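Local structure of N-terminal acetyltransferase-like protein (5NNP) at residues Met47-Lys50 with Ala51-Leu54; Cys80-Val83 with Tyr84-Tyr88; Leu87-Asn91 with Lys92-Glu96; Ser111-Ile114 with Gln115-Leu118. The protein probably serves as the helical-repeat auxiliary subunit of an N-terminal acetyltransferase, holding its partner chains rather than carrying out the transfer itself. All blocks are in the same frame, centred on the assembly; numbering follows the deposited sequence.

The four contacts lie in the N-terminal helical repeats and follow one another along the chain, the second and third overlapping at Leu87 and Tyr88; each is local, between neighbouring turns or across one bend. Interaction 1 sits on helix 44-55 and interaction 2 on helix 78-90, their centres about 10 Å apart; Ser48 and Leu52 pack on Cys80, Val83 and Ile86. Interaction 3, centred about 9 Å from interaction 2, carries the chain round into helix 94-107. Interaction 4 opens helix 112-124, where Gln113 and Ile114 meet His82. Interactions 1 and 4 are about 9 Å apart at their nearest atoms; helix 78-90 touches both, as expected of a stacked tetratricopeptide-repeat solenoid.

Interaction 1. Residues Met47-Lys50 with Ala51-Leu54; sequences MSMK and ALIL
Met49 and Leu52 meet on one side of helix 44-55, where the methyl CE of Met49 comes to 4.3 Å from CD1 of Leu52, while on another side of the helix CG of Lys50 is the same 4.3 Å from CD1 of Leu54. The tight part of the contact is the backbone and the first carbons. Ala51 N donates to Met47 O at 2.9 Å, Leu52 N to Ser48 O at 3.1 Å and Leu54 N to Lys50 O at 3.0 Å. First side-chain carbons lie against carbonyl oxygens of the preceding turn: CB of Ala51 is 3.2 Å from Ser48 O, and Leu54 lays its CG over Lys50 O. Ile53 does likewise at Met49 O with CG1, which stands opposite the carbonyl carbon and beside its own backbone N (chi1 -61°).

The looser side belongs to Lys50, the one partly exposed residue among buried ones. Its chain is fully extended, with CG turned opposite the backbone N (chi1 176°), and carries NZ off to a salt bridge with Glu34. Around the rest, Ser48 and Leu52 face helix 78-90, Met49 packs on helix 9-22 and Met47 on helix 60-73, as in the interior of a tetratricopeptide-repeat stack; the buried Ser48 OG is satisfied by Gly44 O. The chemistry is therefore divided: apolar groups, backbone bonds and one hydroxyl bonded back to the helix hold the buried faces, and the one charge is carried across to Glu34 of helix 26-37.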
# COMPACT_ATOMS: atom_id res chain seq x y z
N MET A 47 1.33 -20.91 39.03
CA MET A 47 2.41 -19.98 38.77
C MET A 47 2.20 -19.30 37.42
O MET A 47 2.41 -18.09 37.29
CB MET A 47 3.76 -20.69 38.80
CG MET A 47 4.03 -21.47 40.07
SD MET A 47 5.62 -22.32 39.98
CE MET A 47 6.72 -20.94 39.71
N SER A 48 1.77 -20.08 36.43
CA SER A 48 1.46 -19.57 35.09
C SER A 48 0.32 -18.56 35.12
O SER A 48 0.39 -17.54 34.44
CB SER A 48 1.09 -20.72 34.15
OG SER A 48 2.15 -21.64 34.00
N MET A 49 -0.73 -18.85 35.88
CA MET A 49 -1.87 -17.95 36.01
C MET A 49 -1.45 -16.64 36.65
O MET A 49 -2.01 -15.58 36.34
CB MET A 49 -2.98 -18.60 36.82
CG MET A 49 -3.70 -19.70 36.08
SD MET A 49 -4.31 -19.11 34.50
CE MET A 49 -5.26 -17.69 35.02
N LYS A 50 -0.47 -16.71 37.54
CA LYS A 50 0.07 -15.52 38.18
C LYS A 50 0.94 -14.75 37.20
O LYS A 50 0.99 -13.52 37.23
CB LYS A 50 0.86 -15.91 39.43
CG LYS A 50 1.55 -14.76 40.12
CD LYS A 50 2.35 -15.27 41.32
CE LYS A 50 3.07 -14.14 42.05
NZ LYS A 50 3.83 -14.64 43.23
N ALA A 51 1.62 -15.49 36.32
CA ALA A 51 2.47 -14.91 35.29
C ALA A 51 1.67 -14.07 34.31
O ALA A 51 2.14 -13.05 33.84
CB ALA A 51 3.22 -16.00 34.54
N LEU A 52 0.44 -14.51 34.03
CA LEU A 52 -0.47 -13.76 33.16
C LEU A 52 -0.82 -12.41 33.75
O LEU A 52 -0.69 -11.38 33.09
CB LEU A 52 -1.76 -14.54 32.91
CG LEU A 52 -1.83 -15.53 31.75
CD1 LEU A 52 -3.26 -16.03 31.59
CD2 LEU A 52 -1.32 -14.90 30.46
N ILE A 53 -1.27 -12.43 35.00
CA ILE A 53 -1.66 -11.22 35.71
C ILE A 53 -0.50 -10.25 35.82
O ILE A 53 -0.67 -9.04 35.71
CB ILE A 53 -2.21 -11.54 37.11
CG1 ILE A 53 -3.45 -12.42 37.00
CG2 ILE A 53 -2.54 -10.25 37.85
CD1 ILE A 53 -4.04 -12.85 38.33
N LEU A 54 0.70 -10.78 36.04
CA LEU A 54 1.89 -9.94 36.09
C LEU A 54 2.10 -9.24 34.75
O LEU A 54 2.34 -8.03 34.71
CB LEU A 54 3.12 -10.77 36.46
CG LEU A 54 3.13 -11.30 37.90
CD1 LEU A 54 4.38 -12.13 38.13
CD2 LEU A 54 3.06 -10.15 38.89

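Interaction 2. Residues Cys80-Val83 with Tyr84-Tyr88; sequences CWHV and YGILY
His82 swings its ring opposite the backbone N (chi1 -166°), while Ile86, one turn later, places CG1 opposite its carbonyl carbon (chi1 -66°), and the two torsions bring the isoleucine methyl over the imidazole. CD1 of Ile86 stands 4.0 Å from the centroid of the His82 ring and 20° off its normal, a CH-pi contact displaced toward the rim, where CD2 and NE2 lie. CG1 of the same isoleucine also packs on His82 O at 3.2 Å.

On another side of helix 78-90, Trp81 and Tyr84 run side by side in the same direction; CZ3 of the indole is 4.2 Å from CD2 of the phenol ring. The indole NE1 is taken by Met75 O, and Phe103 meets the Trp81 ring edge-to-face. Val83 reaches the next turn with CG1, 4.2 Å from CD1 of Leu87, on the face turned to helix 44-55. Beneath these side chains runs a regular ladder of backbone bonds; the straightest, Leu87 N to Val83 O at 2.9 Å, is nearly linear at the hydrogen. CE2 of Tyr88 lies 3.5 Å above the plane of the Tyr84 ring.

An alanine in place of His82 would probably take the imidazole face away from the Ile86 methyl and open a gap toward Gln113 and Ile114 of helix 112-124. Within this predicted tetratricopeptide repeat, then, one CH-pi contact and apolar packing join successive turns along the helix, while backbone N-H and C=O groups pair within it.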
# COMPACT_ATOMS: atom_id res chain seq x y z
N CYS A 80 0.64 -24.22 31.25
CA CYS A 80 1.93 -23.54 31.33
C CYS A 80 2.45 -23.15 29.93
O CYS A 80 2.93 -22.04 29.72
CB CYS A 80 2.94 -24.41 32.07
SG CYS A 80 2.45 -24.86 33.76
N TRP A 81 2.33 -24.06 28.97
CA TRP A 81 2.81 -23.78 27.62
C TRP A 81 1.92 -22.74 26.91
O TRP A 81 2.43 -21.83 26.26
CB TRP A 81 2.91 -25.08 26.82
CG TRP A 81 4.09 -25.91 27.27
CD1 TRP A 81 4.05 -27.03 28.07
CD2 TRP A 81 5.47 -25.66 27.00
NE1 TRP A 81 5.32 -27.50 28.29
CE2 TRP A 81 6.21 -26.68 27.65
CE3 TRP A 81 6.16 -24.68 26.28
CZ2 TRP A 81 7.61 -26.75 27.60
CZ3 TRP A 81 7.57 -24.76 26.22
CH2 TRP A 81 8.27 -25.79 26.88
N HIS A 82 0.61 -22.87 27.08
CA HIS A 82 -0.34 -21.89 26.55
C HIS A 82 -0.03 -20.47 27.04
O HIS A 82 0.05 -19.54 26.24
CB HIS A 82 -1.76 -22.30 26.94
CG HIS A 82 -2.84 -21.57 26.20
ND1 HIS A 82 -4.17 -21.65 26.55
CD2 HIS A 82 -2.79 -20.75 25.13
CE1 HIS A 82 -4.89 -20.92 25.73
NE2 HIS A 82 -4.08 -20.36 24.85
N VAL A 83 0.17 -20.32 28.35
CA VAL A 83 0.54 -19.03 28.95
C VAL A 83 1.81 -18.46 28.33
O VAL A 83 1.86 -17.29 27.92
CB VAL A 83 0.74 -19.17 30.49
CG1 VAL A 83 1.39 -17.93 31.05
CG2 VAL A 83 -0.57 -19.43 31.18
N TYR A 84 2.84 -19.29 28.29
CA TYR A 84 4.12 -18.93 27.70
C TYR A 84 3.92 -18.34 26.29
O TYR A 84 4.52 -17.32 25.93
CB TYR A 84 5.03 -20.17 27.66
CG TYR A 84 6.52 -19.91 27.61
CD1 TYR A 84 7.14 -19.01 28.47
CD2 TYR A 84 7.34 -20.63 26.72
CE1 TYR A 84 8.52 -18.79 28.42
CE2 TYR A 84 8.71 -20.41 26.66
CZ TYR A 84 9.29 -19.50 27.51
OH TYR A 84 10.65 -19.29 27.47
N GLY A 85 3.06 -18.98 25.51
CA GLY A 85 2.73 -18.51 24.17
C GLY A 85 2.02 -17.17 24.18
O GLY A 85 2.39 -16.26 23.43
N ILE A 86 1.01 -17.05 25.04
CA ILE A 86 0.25 -15.82 25.19
C ILE A 86 1.16 -14.62 25.49
O ILE A 86 1.02 -13.57 24.88
CB ILE A 86 -0.81 -15.96 26.29
CG1 ILE A 86 -1.86 -16.98 25.85
CG2 ILE A 86 -1.47 -14.62 26.59
CD1 ILE A 86 -2.84 -17.34 26.95
N LEU A 87 2.09 -14.79 26.42
CA LEU A 87 3.07 -13.76 26.72
C LEU A 87 3.85 -13.36 25.46
O LEU A 87 3.88 -12.18 25.08
CB LEU A 87 4.03 -14.23 27.81
CG LEU A 87 3.36 -14.64 29.13
CD1 LEU A 87 4.38 -15.07 30.18
CD2 LEU A 87 2.52 -13.50 29.65
N TYR A 88 4.46 -14.35 24.81
CA TYR A 88 5.19 -14.16 23.57
C TYR A 88 4.37 -13.45 22.50
O TYR A 88 4.83 -12.50 21.89
CB TYR A 88 5.66 -15.49 23.01
CG TYR A 88 6.99 -15.95 23.54
CD1 TYR A 88 8.06 -15.07 23.60
CD2 TYR A 88 7.18 -17.25 23.98
CE1 TYR A 88 9.29 -15.48 24.09
CE2 TYR A 88 8.39 -17.66 24.46
CZ TYR A 88 9.45 -16.78 24.51
OH TYR A 88 10.68 -17.19 25.00

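Interaction 3. Residues Leu87-Asn91 with Lys92-Glu96; sequences LYRTN and KNFDE
A Schellman motif ends helix 78-90 and an N-cap starts helix 94-107, the tight bend between the two helices of a predicted tetratricopeptide repeat, and Tyr88 and Asn93 come together across it. Asn93 N donates to Tyr88 O at 3.0 Å, and Lys92 N makes a weak bond to Arg89 O. Lys92 is the residue of positive phi that lets the chain reverse. Asn91, just before it, reaches back to Leu87 O with both its backbone N and its side-chain ND2, the latter at 3.1 Å from above the carbonyl plane.

On the far side of the bend Asn93 caps the new helix. Its CG lies opposite the backbone N (chi1 -174°), which presents OD1 to Glu96 N at 3.1 Å; the bond is nearly straight at the hydrogen, but the donor lies well above the carbonyl plane. A weak second bond comes from Asp95 N. The amide of Asn93 runs alongside the Tyr88 ring with the two planes 71° apart.

Arg89 sends its aliphatic part across Phe94, whose CE1 is 4.0 Å from the arginine CG, while Arg89 O sits at the ring edge. Phe94 also meets Phe525, and Lys92 NZ pairs with Glu522, so the bend is tied to a distant part of the chain. Glu96 covers a face of Tyr88: its CB stands 3.4 Å from the ring centroid and only 2° off the ring normal, directly over the centre.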
# COMPACT_ATOMS: atom_id res chain seq x y z
N LEU A 87 2.09 -14.79 26.42
CA LEU A 87 3.07 -13.76 26.72
C LEU A 87 3.85 -13.36 25.46
O LEU A 87 3.88 -12.18 25.08
CB LEU A 87 4.03 -14.23 27.81
CG LEU A 87 3.36 -14.64 29.13
CD1 LEU A 87 4.38 -15.07 30.18
CD2 LEU A 87 2.52 -13.50 29.65
N TYR A 88 4.46 -14.35 24.81
CA TYR A 88 5.19 -14.16 23.57
C TYR A 88 4.37 -13.45 22.50
O TYR A 88 4.83 -12.50 21.89
CB TYR A 88 5.66 -15.49 23.01
CG TYR A 88 6.99 -15.95 23.54
CD1 TYR A 88 8.06 -15.07 23.60
CD2 TYR A 88 7.18 -17.25 23.98
CE1 TYR A 88 9.29 -15.48 24.09
CE2 TYR A 88 8.39 -17.66 24.46
CZ TYR A 88 9.45 -16.78 24.51
OH TYR A 88 10.68 -17.19 25.00
N ARG A 89 3.16 -13.94 22.27
CA ARG A 89 2.30 -13.32 21.28
C ARG A 89 2.01 -11.87 21.65
O ARG A 89 1.91 -11.01 20.79
CB ARG A 89 0.99 -14.09 21.14
CG ARG A 89 0.10 -13.50 20.10
CD ARG A 89 -1.17 -14.28 19.98
NE ARG A 89 -2.04 -14.08 21.12
CZ ARG A 89 -3.26 -14.60 21.21
NH1 ARG A 89 -3.72 -15.36 20.23
NH2 ARG A 89 -4.01 -14.37 22.28
N THR A 90 1.90 -11.60 22.95
CA THR A 90 1.67 -10.24 23.42
C THR A 90 2.86 -9.34 23.12
O THR A 90 2.69 -8.20 22.70
CB THR A 90 1.40 -10.18 24.93
OG1 THR A 90 0.26 -10.97 25.24
CG2 THR A 90 1.12 -8.76 25.34
N ASN A 91 4.06 -9.87 23.37
CA ASN A 91 5.30 -9.14 23.11
C ASN A 91 5.74 -9.22 21.65
O ASN A 91 6.89 -8.95 21.31
CB ASN A 91 6.42 -9.65 24.02
CG ASN A 91 6.27 -9.17 25.46
OD1 ASN A 91 6.72 -8.07 25.81
ND2 ASN A 91 5.63 -9.98 26.31
N LYS A 92 4.80 -9.62 20.80
CA LYS A 92 4.96 -9.59 19.35
C LYS A 92 6.02 -10.54 18.80
O LYS A 92 6.39 -10.43 17.63
CB LYS A 92 5.26 -8.17 18.89
CG LYS A 92 4.20 -7.19 19.30
CD LYS A 92 2.83 -7.81 19.14
CE LYS A 92 1.76 -6.91 19.74
NZ LYS A 92 1.88 -5.56 19.17
N ASN A 93 6.50 -11.46 19.63
CA ASN A 93 7.38 -12.53 19.18
C ASN A 93 6.58 -13.75 18.74
O ASN A 93 6.50 -14.76 19.43
CB ASN A 93 8.36 -12.93 20.27
CG ASN A 93 9.38 -13.96 19.79
OD1 ASN A 93 9.28 -14.49 18.68
ND2 ASN A 93 10.37 -14.23 20.63
N PHE A 94 6.00 -13.64 17.56
CA PHE A 94 5.11 -14.66 17.03
C PHE A 94 5.81 -15.98 16.79
O PHE A 94 5.17 -17.03 16.74
CB PHE A 94 4.48 -14.17 15.74
CG PHE A 94 3.64 -12.93 15.92
CD1 PHE A 94 3.05 -12.66 17.15
CD2 PHE A 94 3.46 -12.03 14.88
CE1 PHE A 94 2.28 -11.53 17.34
CE2 PHE A 94 2.70 -10.91 15.06
CZ PHE A 94 2.11 -10.66 16.29
N ASP A 95 7.11 -15.96 16.65
CA ASP A 95 7.77 -17.19 16.30
C ASP A 95 7.92 -18.06 17.53
O ASP A 95 7.70 -19.27 17.47
CB ASP A 95 9.12 -16.94 15.64
CG ASP A 95 9.36 -17.84 14.46
OD1 ASP A 95 8.83 -17.53 13.37
OD2 ASP A 95 10.04 -18.88 14.64
N GLU A 96 8.28 -17.44 18.64
CA GLU A 96 8.41 -18.18 19.89
C GLU A 96 7.02 -18.55 20.39
O GLU A 96 6.84 -19.55 21.07
CB GLU A 96 9.19 -17.38 20.93
CG GLU A 96 10.65 -17.18 20.55
CD GLU A 96 11.45 -18.47 20.63
OE1 GLU A 96 11.54 -19.07 21.74
OE2 GLU A 96 12.00 -18.88 19.58

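Interaction 4. Residues Ser111-Ile114 with Gln115-Leu118; sequences SHQI and QRDL
Four successive i to i+4 bonds wind the opening of helix 112-124, from Gln115 N to Ser111 O at 3.2 Å through to Leu118 N to Ile114 O at 3.0 Å. Ser111 is the N-cap: its OG accepts from Ile114 N at 3.0 Å, so the first turn has a side-chain acceptor for an amide that has no carbonyl before it in the helix.

Gln113 extends its chain between two charged neighbours of the next turn. Its CG is 3.6 Å from NH2 of Arg116 and 3.5 Å from OD2 of Asp117, and its amide plane lies almost parallel to the guanidinium, within 5°. In the tetratricopeptide-repeat stack these three residues share a side of the helix, while Ile114 packs on His82 and Tyr78 of helix 78-90 and Gln115 on helix 128-141.

Asp117 turns CG opposite its carbonyl carbon (chi1 -70°), which brings OD1 over one face of the Arg116 guanidinium; the pair, NH1 to OD1 at 3.8 Å, is long, with no N-H directed at the oxygen. Replacing Asp117 by an alanine would probably leave the Arg116 charge, and the weakly paired Arg89, without this nearby carboxylate.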
# COMPACT_ATOMS: atom_id res chain seq x y z
N SER A 111 -8.28 -28.71 22.55
CA SER A 111 -8.45 -27.27 22.71
C SER A 111 -8.68 -26.50 21.41
O SER A 111 -7.74 -26.23 20.67
CB SER A 111 -7.24 -26.67 23.41
OG SER A 111 -7.37 -25.27 23.41
N HIS A 112 -9.92 -26.12 21.14
CA HIS A 112 -10.22 -25.37 19.93
C HIS A 112 -9.59 -23.99 19.95
O HIS A 112 -9.24 -23.46 18.89
CB HIS A 112 -11.74 -25.25 19.73
CG HIS A 112 -12.38 -26.51 19.25
ND1 HIS A 112 -12.36 -27.68 19.98
CD2 HIS A 112 -13.03 -26.81 18.10
CE1 HIS A 112 -12.98 -28.64 19.31
NE2 HIS A 112 -13.39 -28.13 18.16
N GLN A 113 -9.42 -23.42 21.14
CA GLN A 113 -8.84 -22.09 21.25
C GLN A 113 -7.36 -22.10 20.88
O GLN A 113 -6.85 -21.22 20.17
CB GLN A 113 -9.01 -21.53 22.66
CG GLN A 113 -8.34 -20.17 22.85
CD GLN A 113 -8.27 -19.74 24.31
OE1 GLN A 113 -8.33 -20.57 25.22
NE2 GLN A 113 -8.15 -18.44 24.53
N ILE A 114 -6.66 -23.11 21.39
CA ILE A 114 -5.24 -23.21 21.14
C ILE A 114 -4.98 -23.45 19.65
O ILE A 114 -4.08 -22.82 19.07
CB ILE A 114 -4.60 -24.32 22.00
CG1 ILE A 114 -4.61 -23.88 23.47
CG2 ILE A 114 -3.19 -24.63 21.53
CD1 ILE A 114 -4.09 -24.91 24.45
N GLN A 115 -5.78 -24.31 19.03
CA GLN A 115 -5.62 -24.61 17.60
C GLN A 115 -5.96 -23.40 16.76
O GLN A 115 -5.32 -23.15 15.74
CB GLN A 115 -6.50 -25.80 17.18
CG GLN A 115 -6.54 -26.06 15.67
CD GLN A 115 -5.18 -26.50 15.09
OE1 GLN A 115 -4.94 -27.68 14.89
NE2 GLN A 115 -4.30 -25.53 14.84
N ARG A 116 -6.97 -22.66 17.19
CA ARG A 116 -7.42 -21.47 16.48
C ARG A 116 -6.32 -20.41 16.43
O ARG A 116 -6.03 -19.86 15.38
CB ARG A 116 -8.68 -20.91 17.13
CG ARG A 116 -9.31 -19.74 16.43
CD ARG A 116 -10.68 -19.43 17.02
NE ARG A 116 -10.69 -19.45 18.49
CZ ARG A 116 -10.50 -18.37 19.25
NH1 ARG A 116 -10.29 -17.19 18.69
NH2 ARG A 116 -10.53 -18.48 20.58
N ASP A 117 -5.70 -20.18 17.58
CA ASP A 117 -4.74 -19.10 17.73
C ASP A 117 -3.41 -19.43 17.09
O ASP A 117 -2.77 -18.55 16.51
CB ASP A 117 -4.58 -18.76 19.20
CG ASP A 117 -5.82 -18.09 19.77
OD1 ASP A 117 -6.52 -17.39 19.01
OD2 ASP A 117 -6.10 -18.27 20.97
N LEU A 118 -3.03 -20.69 17.17
CA LEU A 118 -1.82 -21.17 16.51
C LEU A 118 -1.90 -21.04 14.99
O LEU A 118 -0.95 -20.63 14.33
CB LEU A 118 -1.56 -22.63 16.89
CG LEU A 118 -0.51 -23.37 16.07
CD1 LEU A 118 0.88 -22.85 16.41
CD2 LEU A 118 -0.62 -24.86 16.32